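Local atomic coordinates of ficolin-3 (PDB entry 2J5Z), a protein that binds galactose through a calcium-bearing, fibrinogen-like lectin domain and probably recognises microbial surface sugars in innate immunity. Residues R188-E193 against G210-R215; Q21-S26 against C43-E48; R67-Y72 against Y156-D161; C8-R13 against H30-E35. All blocks are in the same frame, centred on the assembly; numbering follows the deposited sequence. Where two conformers were deposited one is given.

Interaction 1. Residues R188-E193 against G210-R215; sequences RYAVSE and GHPYRR
His211 and Glu193 meet through a nearly straight hydrogen bond, with His211 ND1 donating to Glu193 OE2 at 2.7 Å. The carboxylate oxygen lies in the plane of the imidazole, whereas the nitrogen approaches OE2 from the syn side and 22° out of the carboxylate plane, and the two planes stand 36° apart. Glu193 reaches the ring by a bend in its chain at chi2 (82°). At the other end of the contact, Tyr189 OH gives its proton to a lone pair of Arg214 O at 2.7 Å. Between these two bonds Ala190 CB rests against Pro212 CG at 4.3 Å, and water 1 accepts from Ala190 N and donates to Tyr213 O; this water sits over the centre of one face of the Tyr189 ring. Farther out, Arg207 forms a salt bridge with Glu193 OE1 and also binds Pro212 O, fixing the carboxylate whose other oxygen holds His211. Arg214 and Arg215 both pair with Glu106, a classic beta bulge at the start of strand 215-220. The contact joins two parts of the long loop region between helix 167-171 and strand 215-220, where Gly210 directly follows Val209 of the galactose pocket, on the sugar-binding side of the domain.

Interaction 2. Residues Q21-S26 against C43-E48; sequences QGATLS and CDMDTE
Met45 and Ser26 bury the most surface here, and they are joined directly: Met45 N donates to Ser26 OG at 2.8 Å. With chi1 at -55°, OG lies beside the serine's own backbone N and faces the turn that follows strand 38-44. Water 4 lies 2.6 Å from Ser26 OG, which also has a weak hydrogen bond with Gly77 O of the second subunit; Ser26 CA makes a CA-H...O contact with Cys43 O. The Met45 side chain runs back over the chain of 23-25: its CB lies 3.5 Å from Thr24 O, while CE ends 3.4 Å from Ala23 O and also touches Ala23 CB. Ala23 O is buried with no polar partner in the model. Ala23 itself follows the Schellman motif at Gly22 that ends helix 15-20, whose Leu18 and Leu19 also pack on Met45. Asp44 OD1 shapes the turn by accepting from both Asp46 N (2.8 Å) and Thr47 N (2.9 Å); the less surely placed OD2 lies in a salt bridge with Arg217. Asp46 forms a salt bridge with Arg67 of the second subunit, and Leu25 and Ser26 pair in parallel with a strand there. An Asx turn thus closes strand 38-44 beside a beta ladder crossing the trimer interface.

Interaction 3. Residues R67-Y72 against Y156-D161; sequences RSWSSY and YDADHD. With CA (calcium ion), chain D.
One direct hydrogen bond links the segments: Trp69 N donates at 2.9 Å to Asp157 OD1, which accepts through its syn lone pair. Asp157 CG stands between its own backbone N and carbonyl carbon (chi1 63°), which turns the carboxylate to the start of helix 69-74. OD1 is also hydrogen-bonded to Thr155 OG1, just before the segment. Two waters add bridges: water 5 spans Arg67 O and Tyr156 N, and water 6 accepts from Ser70 N and donates to Asp157 OD2. The carboxylate therefore engages two amides of the first helical turn, one directly and one through water, while Ser68 at the N-cap accepts a weak bond from Ser71 N.

Tyr156 lies along the backbone of Arg67 and Ser68, its CE2 3.4 Å from Arg67 C, and Ala158 CB meets Trp69 CE3 at 3.6 Å. His160 turns an edge to the face of the indole in an offset edge-to-face pair, planes 74° apart; its ring also stacks on His128. Trp69 NE1 is hydrogen-bonded to Glu125 OE2.

Asp159 chelates the calcium ion through OD1 and OD2, both at 2.5 Å, and Asp161 OD1 is a third ligand; waters 7 and 8 with the carbonyls of Ser163 and Ser165 complete the shell. An Asx turn, Asp161 N to Asp159 OD1, spans the two ligands of this fibrinogen-like calcium site.

Interaction 4. Residues C8-R13 against H30-E35; sequences CQEGPR and HLCLPE
The chain of 8-13 lies across the end of strand 28-32 and is tied to it by one backbone hydrogen bond, Cys32 N to Pro12 O at 3.0 Å, with Leu31 CA making a longer CA-H...O contact to the same oxygen. The covalent link is the disulfide between Cys8 SG and Cys32 SG, at 2.0 Å. Both sulfurs stand anti to the backbone N of their own residues; the chi3 of 173° is far from the roughly 90° usual for disulfides and is doubtful in this chain-terminal region. The carboxylate of Glu10 comes alongside, with OE2 3.8 Å from Cys32 SG. Gly11 takes a positive phi, and its bare CA passes 3.7 Å from Cys32 CB. The ring of Pro12 lies against the strand at His30: Pro12 CG is 3.5 Å from His30 O and 4.3 Å from Leu31 CD2. Arg13 points away from the strand and makes a salt bridge with Glu17 of the helix that follows. Leu18 of helix 15-20 touches both Pro12 and Leu31, while Leu31 also packs on Val41 and Leu93. The amino-terminal segment is thus pinned to strand 28-32, which packs on helices 15-20 and 87-94 and pairs with strand 38-44.

Overall arrangement
All four contacts belong to one fibrinogen-like domain. Interactions 4 and 2 come first and interleave along the chain; their centres are about 18 Å apart, and they involve neighbouring strands 28-32 and 38-44 of the same antiparallel sheet. Interaction 3 follows, then interaction 1, with centres about 22 Å apart, in the part of the domain that carries the calcium ion and galactose. Interactions 1 and 4 lie on opposite sides of the chain's centre, about 36 Å between centres, as do 2 and 3, at about 33 Å. Interactions 2 and 3 are nevertheless linked through the trimer, because Arg67 of one subunit pairs with Asp46 of another, joining the turn after strand 38-44 to the neighbouring subunit's segment that packs against its calcium loop.

Interaction 1. Residues R188-E193 against G210-R215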
loop_
_atom_site.group_PDB
_atom_site.type_symbol
_atom_site.label_atom_id
_atom_site.label_comp_id
_atom_site.label_asym_id
_atom_site.label_seq_id
_atom_site.Cartn_x
_atom_site.Cartn_y
_atom_site.Cartn_z
ATOM N N ARG A 188 11.443 21.162 1.934
ATOM C CA ARG A 188 10.820 20.847 3.217
ATOM C C ARG A 188 9.295 20.854 3.174
ATOM O O ARG A 188 8.671 21.780 2.660
ATOM C CB ARG A 188 11.325 21.814 4.291
ATOM C CG ARG A 188 10.958 21.410 5.694
ATOM C CD ARG A 188 11.859 22.132 6.699
ATOM N NE ARG A 188 11.734 21.556 8.029
ATOM C CZ ARG A 188 12.298 22.071 9.112
ATOM N NH1 ARG A 188 13.029 23.175 9.016
ATOM N NH2 ARG A 188 12.124 21.481 10.287
ATOM N N TYR A 189 8.679 19.808 3.718
ATOM C CA TYR A 189 7.233 19.710 3.667
ATOM C C TYR A 189 6.547 20.678 4.630
ATOM O O TYR A 189 7.072 20.968 5.704
ATOM C CB TYR A 189 6.749 18.281 3.948
ATOM C CG TYR A 189 5.324 18.068 3.511
ATOM C CD1 TYR A 189 5.027 17.696 2.204
ATOM C CD2 TYR A 189 4.266 18.270 4.395
ATOM C CE1 TYR A 189 3.717 17.510 1.791
ATOM C CE2 TYR A 189 2.960 18.099 3.994
ATOM C CZ TYR A 189 2.682 17.719 2.689
ATOM O OH TYR A 189 1.376 17.533 2.283
ATOM N N ALA A 190 5.382 21.159 4.217
ATOM C CA ALA A 190 4.516 21.999 5.037
ATOM C C ALA A 190 3.058 21.589 4.860
ATOM O O ALA A 190 2.581 21.424 3.730
ATOM C CB ALA A 190 4.708 23.479 4.672
ATOM N N VAL A 191 2.334 21.433 5.971
ATOM C CA VAL A 191 0.934 21.002 5.897
ATOM C C VAL A 191 -0.037 22.120 5.533
ATOM O O VAL A 191 -1.200 21.851 5.246
ATOM C CB VAL A 191 0.459 20.283 7.185
ATOM C CG1 VAL A 191 1.388 19.123 7.505
ATOM C CG2 VAL A 191 0.379 21.258 8.357
ATOM N N SER A 192 0.454 23.363 5.534
ATOM C CA SER A 192 -0.343 24.535 5.138
ATOM C C SER A 192 0.549 25.762 4.903
ATOM O O SER A 192 1.755 25.718 5.162
ATOM C CB SER A 192 -1.399 24.850 6.206
ATOM O OG SER A 192 -0.773 25.243 7.411
ATOM N N GLU A 193 -0.052 26.855 4.427
ATOM C CA GLU A 193 0.653 28.137 4.247
ATOM C C GLU A 193 1.202 28.696 5.563
ATOM O O GLU A 193 2.331 29.194 5.614
ATOM C CB GLU A 193 -0.259 29.169 3.571
ATOM C CG GLU A 193 0.417 30.491 3.181
ATOM C CD GLU A 193 1.177 30.424 1.867
ATOM O OE1 GLU A 193 0.717 29.721 0.932
ATOM O OE2 GLU A 193 2.233 31.094 1.762
ATOM N N GLY A 210 8.214 30.260 -1.652
ATOM C CA GLY A 210 7.639 30.515 -0.332
ATOM C C GLY A 210 6.163 30.175 -0.230
ATOM O O GLY A 210 5.544 30.379 0.816
ATOM N N HIS A 211 5.593 29.663 -1.314
ATOM C CA HIS A 211 4.182 29.291 -1.337
ATOM C C HIS A 211 3.977 27.880 -1.914
ATOM O O HIS A 211 3.746 27.700 -3.118
ATOM C CB HIS A 211 3.366 30.343 -2.086
ATOM C CG HIS A 211 3.654 31.746 -1.640
ATOM N ND1 HIS A 211 3.334 32.208 -0.380
ATOM C CD2 HIS A 211 4.240 32.785 -2.282
ATOM C CE1 HIS A 211 3.706 33.472 -0.267
ATOM N NE2 HIS A 211 4.261 33.845 -1.406
ATOM N N PRO A 212 4.041 26.871 -1.031
ATOM C CA PRO A 212 4.225 25.461 -1.385
ATOM C C PRO A 212 2.978 24.663 -1.762
ATOM O O PRO A 212 1.843 25.146 -1.660
ATOM C CB PRO A 212 4.826 24.884 -0.108
ATOM C CG PRO A 212 4.109 25.646 0.971
ATOM C CD PRO A 212 3.944 27.055 0.431
ATOM N N TYR A 213 3.213 23.421 -2.181
ATOM C CA TYR A 213 2.166 22.506 -2.600
ATOM C C TYR A 213 1.974 21.385 -1.577
ATOM O O TYR A 213 2.901 21.035 -0.849
ATOM C CB TYR A 213 2.529 21.903 -3.962
ATOM C CG TYR A 213 2.573 22.950 -5.052
ATOM C CD1 TYR A 213 1.442 23.241 -5.795
ATOM C CD2 TYR A 213 3.740 23.675 -5.303
ATOM C CE1 TYR A 213 1.472 24.212 -6.798
ATOM C CE2 TYR A 213 3.778 24.652 -6.293
ATOM C CZ TYR A 213 2.644 24.913 -7.030
ATOM O OH TYR A 213 2.674 25.880 -8.010
ATOM N N ARG A 214 0.761 20.842 -1.549
ATOM C CA ARG A 214 0.364 19.760 -0.648
ATOM C C ARG A 214 0.812 18.391 -1.165
ATOM O O ARG A 214 1.231 17.525 -0.391
ATOM C CB ARG A 214 -1.163 19.786 -0.475
ATOM C CG ARG A 214 -1.764 18.582 0.238
ATOM C CD ARG A 214 -3.266 18.758 0.449
ATOM N NE ARG A 214 -3.565 19.675 1.551
ATOM C CZ ARG A 214 -4.763 20.209 1.778
ATOM N NH1 ARG A 214 -5.782 19.924 0.977
ATOM N NH2 ARG A 214 -4.943 21.031 2.806
ATOM N N ARG A 215 0.716 18.208 -2.479
ATOM C CA ARG A 215 1.068 16.943 -3.128
ATOM C C ARG A 215 1.818 17.202 -4.425
ATOM O O ARG A 215 1.430 18.066 -5.209
ATOM C CB ARG A 215 -0.184 16.128 -3.444
ATOM C CG ARG A 215 -1.066 15.810 -2.231
ATOM C CD ARG A 215 -2.356 15.120 -2.659
ATOM N NE ARG A 215 -2.081 13.872 -3.362
ATOM C CZ ARG A 215 -2.097 12.670 -2.791
ATOM N NH1 ARG A 215 -2.381 12.542 -1.500
ATOM N NH2 ARG A 215 -1.833 11.593 -3.515
HETATM O O HOH W 1 4.294 21.604 1.585
#

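Interaction 2. Residues Q21-S26 against C43-E48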
loop_
_atom_site.group_PDB
_atom_site.type_symbol
_atom_site.label_atom_id
_atom_site.label_comp_id
_atom_site.label_asym_id
_atom_site.label_seq_id
_atom_site.Cartn_x
_atom_site.Cartn_y
_atom_site.Cartn_z
ATOM N N GLN A 21 1.127 -5.102 -21.971
ATOM C CA GLN A 21 0.995 -6.528 -21.678
ATOM C C GLN A 21 -0.264 -6.870 -20.879
ATOM O O GLN A 21 -0.575 -8.050 -20.682
ATOM C CB GLN A 21 2.227 -7.039 -20.941
ATOM C CG GLN A 21 3.410 -7.313 -21.841
ATOM C CD GLN A 21 4.683 -7.598 -21.061
ATOM O OE1 GLN A 21 4.663 -7.701 -19.829
ATOM N NE2 GLN A 21 5.799 -7.716 -21.775
ATOM N N GLY A 22 -0.974 -5.850 -20.401
ATOM C CA GLY A 22 -2.234 -6.064 -19.685
ATOM C C GLY A 22 -2.251 -5.676 -18.210
ATOM O O GLY A 22 -3.230 -5.952 -17.504
ATOM N N ALA A 23 -1.178 -5.045 -17.733
ATOM C CA ALA A 23 -1.122 -4.605 -16.341
ATOM C C ALA A 23 -1.767 -3.234 -16.229
ATOM O O ALA A 23 -1.119 -2.206 -16.421
ATOM C CB ALA A 23 0.327 -4.578 -15.834
ATOM N N THR A 24 -3.060 -3.225 -15.922
ATOM C CA THR A 24 -3.857 -2.003 -16.005
ATOM C C THR A 24 -4.117 -1.269 -14.692
ATOM O O THR A 24 -4.717 -0.182 -14.701
ATOM C CB THR A 24 -5.213 -2.304 -16.643
ATOM O OG1 THR A 24 -5.796 -3.413 -15.957
ATOM C CG2 THR A 24 -5.045 -2.664 -18.106
ATOM N N LEU A 25 -3.686 -1.834 -13.568
ATOM C CA LEU A 25 -3.860 -1.161 -12.278
ATOM C C LEU A 25 -2.576 -0.464 -11.834
ATOM O O LEU A 25 -1.520 -1.091 -11.765
ATOM C CB LEU A 25 -4.285 -2.170 -11.207
ATOM C CG LEU A 25 -5.790 -2.402 -10.975
ATOM C CD1 LEU A 25 -6.661 -2.077 -12.173
ATOM C CD2 LEU A 25 -6.111 -3.789 -10.394
ATOM N N SER A 26 -2.659 0.821 -11.513
ATOM C CA SER A 26 -1.473 1.515 -10.992
ATOM C C SER A 26 -0.944 0.858 -9.726
ATOM O O SER A 26 -1.714 0.355 -8.903
ATOM C CB SER A 26 -1.796 2.985 -10.712
ATOM O OG SER A 26 -2.323 3.595 -11.873
ATOM N N CYS A 43 4.118 2.327 -11.165
ATOM C CA CYS A 43 3.592 2.641 -12.495
ATOM C C CYS A 43 2.207 3.240 -12.349
ATOM O O CYS A 43 1.344 2.647 -11.693
ATOM C CB CYS A 43 3.471 1.384 -13.338
ATOM S SG CYS A 43 5.043 0.606 -13.774
ATOM N N ASP A 44 2.004 4.410 -12.941
ATOM C CA ASP A 44 0.657 4.987 -13.002
ATOM C C ASP A 44 0.074 4.540 -14.328
ATOM O O ASP A 44 0.533 4.958 -15.390
ATOM C CB ASP A 44 0.707 6.511 -12.897
ATOM C CG ASP A 44 -0.669 7.154 -13.004
ATOM O OD1 ASP A 44 -1.561 6.568 -13.647
ATOM O OD2 ASP A 44 -0.849 8.259 -12.441
ATOM N N MET A 45 -0.930 3.674 -14.265
ATOM C CA MET A 45 -1.484 3.069 -15.465
ATOM C C MET A 45 -2.763 3.759 -15.922
ATOM O O MET A 45 -3.440 3.272 -16.825
ATOM C CB MET A 45 -1.772 1.589 -15.222
ATOM C CG MET A 45 -0.534 0.753 -14.849
ATOM S SD MET A 45 0.801 1.030 -16.031
ATOM C CE MET A 45 1.718 -0.508 -15.838
ATOM N N ASP A 46 -3.088 4.900 -15.318
ATOM C CA ASP A 46 -4.391 5.532 -15.561
ATOM C C ASP A 46 -4.342 6.991 -16.034
ATOM O O ASP A 46 -5.092 7.377 -16.935
ATOM C CB ASP A 46 -5.290 5.392 -14.327
ATOM C CG ASP A 46 -6.771 5.362 -14.683
ATOM O OD1 ASP A 46 -7.115 5.769 -15.814
ATOM O OD2 ASP A 46 -7.581 4.922 -13.841
ATOM N N THR A 47 -3.480 7.807 -15.435
ATOM C CA THR A 47 -3.402 9.208 -15.819
ATOM C C THR A 47 -2.830 9.414 -17.213
ATOM O O THR A 47 -1.769 8.886 -17.547
ATOM C CB THR A 47 -2.652 10.069 -14.778
ATOM O OG1 THR A 47 -1.251 10.041 -15.044
ATOM C CG2 THR A 47 -2.930 9.573 -13.377
ATOM N N GLU A 48 -3.565 10.162 -18.034
ATOM C CA GLU A 48 -3.081 10.584 -19.344
ATOM C C GLU A 48 -2.760 9.398 -20.249
ATOM O O GLU A 48 -1.814 9.440 -21.033
ATOM C CB GLU A 48 -1.833 11.455 -19.175
ATOM C CG GLU A 48 -1.655 12.521 -20.232
ATOM C CD GLU A 48 -2.245 13.847 -19.811
ATOM O OE1 GLU A 48 -3.461 13.899 -19.509
ATOM O OE2 GLU A 48 -1.484 14.842 -19.780
HETATM O O HOH W 2 -5.764 2.444 -14.737
HETATM O O HOH W 3 -5.422 1.191 -16.809
HETATM O O HOH W 4 -3.494 5.744 -10.984
#

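Interaction 3. Residues R67-Y72 against Y156-D161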
loop_
_atom_site.group_PDB
_atom_site.type_symbol
_atom_site.label_atom_id
_atom_site.label_comp_id
_atom_site.label_asym_id
_atom_site.label_seq_id
_atom_site.Cartn_x
_atom_site.Cartn_y
_atom_site.Cartn_z
ATOM N N ARG A 67 18.293 14.900 2.680
ATOM C CA ARG A 67 19.190 13.761 2.744
ATOM C C ARG A 67 20.452 13.950 1.924
ATOM O O ARG A 67 20.550 14.859 1.090
ATOM C CB ARG A 67 18.476 12.495 2.266
ATOM C CG ARG A 67 17.135 12.250 2.911
ATOM C CD ARG A 67 17.238 11.330 4.115
ATOM N NE ARG A 67 15.904 10.864 4.478
ATOM C CZ ARG A 67 15.488 9.605 4.439
ATOM N NH1 ARG A 67 16.312 8.618 4.087
ATOM N NH2 ARG A 67 14.238 9.336 4.794
ATOM N N SER A 68 21.393 13.043 2.144
ATOM C CA SER A 68 22.746 13.159 1.651
ATOM C C SER A 68 22.869 12.658 0.228
ATOM O O SER A 68 21.939 12.050 -0.314
ATOM C CB SER A 68 23.660 12.316 2.517
ATOM O OG SER A 68 23.316 10.951 2.357
ATOM N N TRP A 69 24.042 12.899 -0.348
ATOM C CA TRP A 69 24.367 12.450 -1.693
ATOM C C TRP A 69 24.073 10.970 -1.868
ATOM O O TRP A 69 23.443 10.567 -2.859
ATOM C CB TRP A 69 25.848 12.734 -1.998
ATOM C CG TRP A 69 26.217 12.377 -3.378
ATOM C CD1 TRP A 69 26.835 11.241 -3.797
ATOM C CD2 TRP A 69 25.965 13.157 -4.545
ATOM N NE1 TRP A 69 26.979 11.263 -5.166
ATOM C CE2 TRP A 69 26.454 12.433 -5.646
ATOM C CE3 TRP A 69 25.362 14.398 -4.766
ATOM C CZ2 TRP A 69 26.366 12.914 -6.954
ATOM C CZ3 TRP A 69 25.282 14.873 -6.064
ATOM C CH2 TRP A 69 25.775 14.138 -7.135
ATOM N N SER A 70 24.523 10.159 -0.904
ATOM C CA SER A 70 24.410 8.700 -1.024
ATOM C C SER A 70 22.966 8.248 -0.980
ATOM O O SER A 70 22.573 7.312 -1.687
ATOM C CB SER A 70 25.227 7.986 0.059
ATOM O OG SER A 70 24.778 8.356 1.355
ATOM N N SER A 71 22.180 8.914 -0.142
ATOM C CA SER A 71 20.744 8.679 -0.045
ATOM C C SER A 71 20.032 9.033 -1.350
ATOM O O SER A 71 19.225 8.257 -1.854
ATOM C CB SER A 71 20.155 9.494 1.105
ATOM O OG SER A 71 20.523 8.938 2.357
ATOM N N TYR A 72 20.340 10.200 -1.907
ATOM C CA TYR A 72 19.751 10.563 -3.188
ATOM C C TYR A 72 20.222 9.644 -4.297
ATOM O O TYR A 72 19.479 9.375 -5.242
ATOM C CB TYR A 72 19.982 12.047 -3.522
ATOM C CG TYR A 72 18.872 12.865 -2.948
ATOM C CD1 TYR A 72 17.639 12.944 -3.597
ATOM C CD2 TYR A 72 18.998 13.464 -1.694
ATOM C CE1 TYR A 72 16.593 13.650 -3.055
ATOM C CE2 TYR A 72 17.948 14.180 -1.130
ATOM C CZ TYR A 72 16.735 14.251 -1.823
ATOM O OH TYR A 72 15.660 14.950 -1.324
ATOM N N TYR A 156 23.372 18.495 0.725
ATOM C CA TYR A 156 24.056 19.250 1.765
ATOM C C TYR A 156 25.531 18.856 1.925
ATOM O O TYR A 156 26.354 19.670 2.357
ATOM C CB TYR A 156 23.284 19.186 3.095
ATOM C CG TYR A 156 23.209 17.812 3.721
ATOM C CD1 TYR A 156 24.334 17.217 4.268
ATOM C CD2 TYR A 156 22.005 17.123 3.785
ATOM C CE1 TYR A 156 24.270 15.966 4.843
ATOM C CE2 TYR A 156 21.930 15.869 4.362
ATOM C CZ TYR A 156 23.063 15.297 4.886
ATOM O OH TYR A 156 22.999 14.050 5.464
ATOM N N ASP A 157 25.881 17.631 1.537
ATOM C CA ASP A 157 27.257 17.163 1.640
ATOM C C ASP A 157 27.938 17.037 0.281
ATOM O O ASP A 157 28.980 16.392 0.150
ATOM C CB ASP A 157 27.312 15.821 2.381
ATOM C CG ASP A 157 26.584 14.712 1.640
ATOM O OD1 ASP A 157 25.561 15.007 0.981
ATOM O OD2 ASP A 157 27.047 13.550 1.714
ATOM N N ALA A 158 27.345 17.649 -0.739
ATOM C CA ALA A 158 27.951 17.647 -2.064
ATOM C C ALA A 158 27.546 18.900 -2.830
ATOM O O ALA A 158 26.589 18.882 -3.611
ATOM C CB ALA A 158 27.578 16.384 -2.825
ATOM N N ASP A 159 28.281 19.990 -2.589
ATOM C CA ASP A 159 27.962 21.295 -3.179
ATOM C C ASP A 159 28.525 21.428 -4.590
ATOM O O ASP A 159 29.740 21.491 -4.786
ATOM C CB ASP A 159 28.473 22.429 -2.279
ATOM C CG ASP A 159 28.045 23.822 -2.758
ATOM O OD1 ASP A 159 27.522 23.968 -3.888
ATOM O OD2 ASP A 159 28.246 24.800 -1.993
ATOM N N HIS A 160 27.631 21.464 -5.575
ATOM C CA HIS A 160 28.034 21.557 -6.974
ATOM C C HIS A 160 27.366 22.736 -7.664
ATOM O O HIS A 160 27.449 22.863 -8.881
ATOM C CB HIS A 160 27.659 20.277 -7.731
ATOM C CG HIS A 160 28.213 19.024 -7.125
ATOM N ND1 HIS A 160 29.568 18.791 -7.005
ATOM C CD2 HIS A 160 27.596 17.931 -6.614
ATOM C CE1 HIS A 160 29.760 17.609 -6.444
ATOM N NE2 HIS A 160 28.580 17.066 -6.200
ATOM N N ASP A 161 26.689 23.581 -6.896
ATOM C CA ASP A 161 25.831 24.608 -7.486
ATOM C C ASP A 161 26.639 25.826 -7.951
ATOM O O ASP A 161 27.862 25.783 -7.974
ATOM C CB ASP A 161 24.691 24.996 -6.538
ATOM C CG ASP A 161 25.185 25.585 -5.229
ATOM O OD1 ASP A 161 26.199 26.322 -5.246
ATOM O OD2 ASP A 161 24.556 25.312 -4.185
HETATM CA CA CA D . 28.094 26.446 -3.864
HETATM O O HOH W 5 20.564 17.585 0.643
HETATM O O HOH W 6 26.471 10.950 1.103
HETATM O O HOH W 7 29.463 26.019 -5.734
HETATM O O HOH W 8 30.223 27.014 -2.873
#

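Interaction 4. Residues C8-R13 against H30-E35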
loop_
_atom_site.group_PDB
_atom_site.type_symbol
_atom_site.label_atom_id
_atom_site.label_comp_id
_atom_site.label_asym_id
_atom_site.label_seq_id
_atom_site.Cartn_x
_atom_site.Cartn_y
_atom_site.Cartn_z
ATOM N N CYS A 8 17.998 -11.143 -12.785
ATOM C CA CYS A 8 16.958 -10.393 -13.549
ATOM C C CYS A 8 16.675 -11.047 -14.889
ATOM O O CYS A 8 17.320 -10.732 -15.890
ATOM C CB CYS A 8 17.419 -8.967 -13.798
ATOM S SG CYS A 8 16.090 -7.816 -14.039
ATOM N N GLN A 9 15.613 -12.014 -14.592
ATOM C CA GLN A 9 15.251 -13.038 -15.565
ATOM C C GLN A 9 14.302 -12.487 -16.626
ATOM O O GLN A 9 13.199 -13.001 -16.810
ATOM C CB GLN A 9 16.503 -13.619 -16.225
ATOM C CG GLN A 9 17.644 -13.895 -15.258
ATOM C CD GLN A 9 17.623 -15.312 -14.721
ATOM O OE1 GLN A 9 16.596 -15.989 -14.780
ATOM N NE2 GLN A 9 18.756 -15.767 -14.196
ATOM N N GLU A 10 14.738 -11.441 -17.320
ATOM C CA GLU A 10 13.963 -10.879 -18.420
ATOM C C GLU A 10 13.305 -9.557 -18.033
ATOM O O GLU A 10 13.874 -8.483 -18.225
ATOM C CB GLU A 10 14.838 -10.695 -19.662
ATOM C CG GLU A 10 16.262 -10.264 -19.359
ATOM C CD GLU A 10 16.572 -8.877 -19.885
ATOM O OE1 GLU A 10 15.842 -8.403 -20.781
ATOM O OE2 GLU A 10 17.545 -8.259 -19.402
ATOM N N GLY A 11 12.098 -9.653 -17.485
ATOM C CA GLY A 11 11.276 -8.486 -17.173
ATOM C C GLY A 11 11.055 -7.421 -18.230
ATOM O O GLY A 11 11.721 -7.407 -19.268
ATOM N N PRO A 12 10.105 -6.510 -17.957
ATOM C CA PRO A 12 9.742 -5.367 -18.788
ATOM C C PRO A 12 10.705 -4.205 -18.601
ATOM O O PRO A 12 11.300 -4.054 -17.537
ATOM C CB PRO A 12 8.362 -4.975 -18.252
ATOM C CG PRO A 12 8.408 -5.377 -16.809
ATOM C CD PRO A 12 9.288 -6.590 -16.730
ATOM N N ARG A 13 10.821 -3.364 -19.623
ATOM C CA ARG A 13 11.796 -2.276 -19.618
ATOM C C ARG A 13 11.226 -0.928 -19.156
ATOM O O ARG A 13 11.979 0.010 -18.880
ATOM C CB ARG A 13 12.435 -2.149 -21.003
ATOM C CG ARG A 13 13.045 -3.457 -21.493
ATOM C CD ARG A 13 13.375 -3.419 -22.977
ATOM N NE ARG A 13 12.182 -3.308 -23.813
ATOM C CZ ARG A 13 12.139 -3.648 -25.098
ATOM N NH1 ARG A 13 13.221 -4.132 -25.695
ATOM N NH2 ARG A 13 11.011 -3.515 -25.785
ATOM N N HIS A 30 7.920 -4.672 -10.827
ATOM C CA HIS A 30 9.365 -4.769 -11.056
ATOM C C HIS A 30 9.732 -4.544 -12.519
ATOM O O HIS A 30 9.093 -5.099 -13.422
ATOM C CB HIS A 30 9.880 -6.107 -10.555
ATOM C CG HIS A 30 9.945 -6.190 -9.065
ATOM N ND1 HIS A 30 11.133 -6.151 -8.369
ATOM C CD2 HIS A 30 8.965 -6.269 -8.134
ATOM C CE1 HIS A 30 10.883 -6.227 -7.074
ATOM N NE2 HIS A 30 9.575 -6.297 -6.905
ATOM N N LEU A 31 10.730 -3.697 -12.753
ATOM C CA LEU A 31 11.294 -3.534 -14.086
ATOM C C LEU A 31 12.621 -4.270 -14.088
ATOM O O LEU A 31 13.238 -4.428 -13.043
ATOM C CB LEU A 31 11.574 -2.067 -14.413
ATOM C CG LEU A 31 10.478 -1.011 -14.338
ATOM C CD1 LEU A 31 10.968 0.300 -14.938
ATOM C CD2 LEU A 31 9.226 -1.498 -15.054
ATOM N N CYS A 32 13.043 -4.733 -15.255
ATOM C CA CYS A 32 14.376 -5.310 -15.391
ATOM C C CYS A 32 15.233 -4.250 -16.066
ATOM O O CYS A 32 15.020 -3.911 -17.229
ATOM C CB CYS A 32 14.347 -6.610 -16.205
ATOM S SG CYS A 32 15.866 -7.634 -16.044
ATOM N N LEU A 33 16.169 -3.694 -15.304
ATOM C CA LEU A 33 17.071 -2.664 -15.805
ATOM C C LEU A 33 18.047 -3.217 -16.837
ATOM O O LEU A 33 18.341 -4.415 -16.841
ATOM C CB LEU A 33 17.856 -2.047 -14.649
ATOM C CG LEU A 33 17.032 -1.318 -13.582
ATOM C CD1 LEU A 33 17.926 -0.917 -12.440
ATOM C CD2 LEU A 33 16.378 -0.100 -14.193
ATOM N N PRO A 34 18.552 -2.345 -17.715
ATOM C CA PRO A 34 19.478 -2.763 -18.771
ATOM C C PRO A 34 20.634 -3.612 -18.236
ATOM O O PRO A 34 21.078 -4.543 -18.915
ATOM C CB PRO A 34 19.996 -1.433 -19.319
ATOM C CG PRO A 34 18.867 -0.476 -19.081
ATOM C CD PRO A 34 18.248 -0.903 -17.781
ATOM N N GLU A 35 21.103 -3.319 -17.026
ATOM C CA GLU A 35 22.230 -4.076 -16.451
ATOM C C GLU A 35 21.814 -5.428 -15.861
ATOM O O GLU A 35 22.650 -6.167 -15.341
ATOM C CB GLU A 35 23.000 -3.245 -15.406
ATOM C CG GLU A 35 22.358 -3.206 -14.017
ATOM C CD GLU A 35 23.164 -2.397 -13.018
ATOM O OE1 GLU A 35 24.141 -1.720 -13.429
ATOM O OE2 GLU A 35 22.815 -2.429 -11.814
#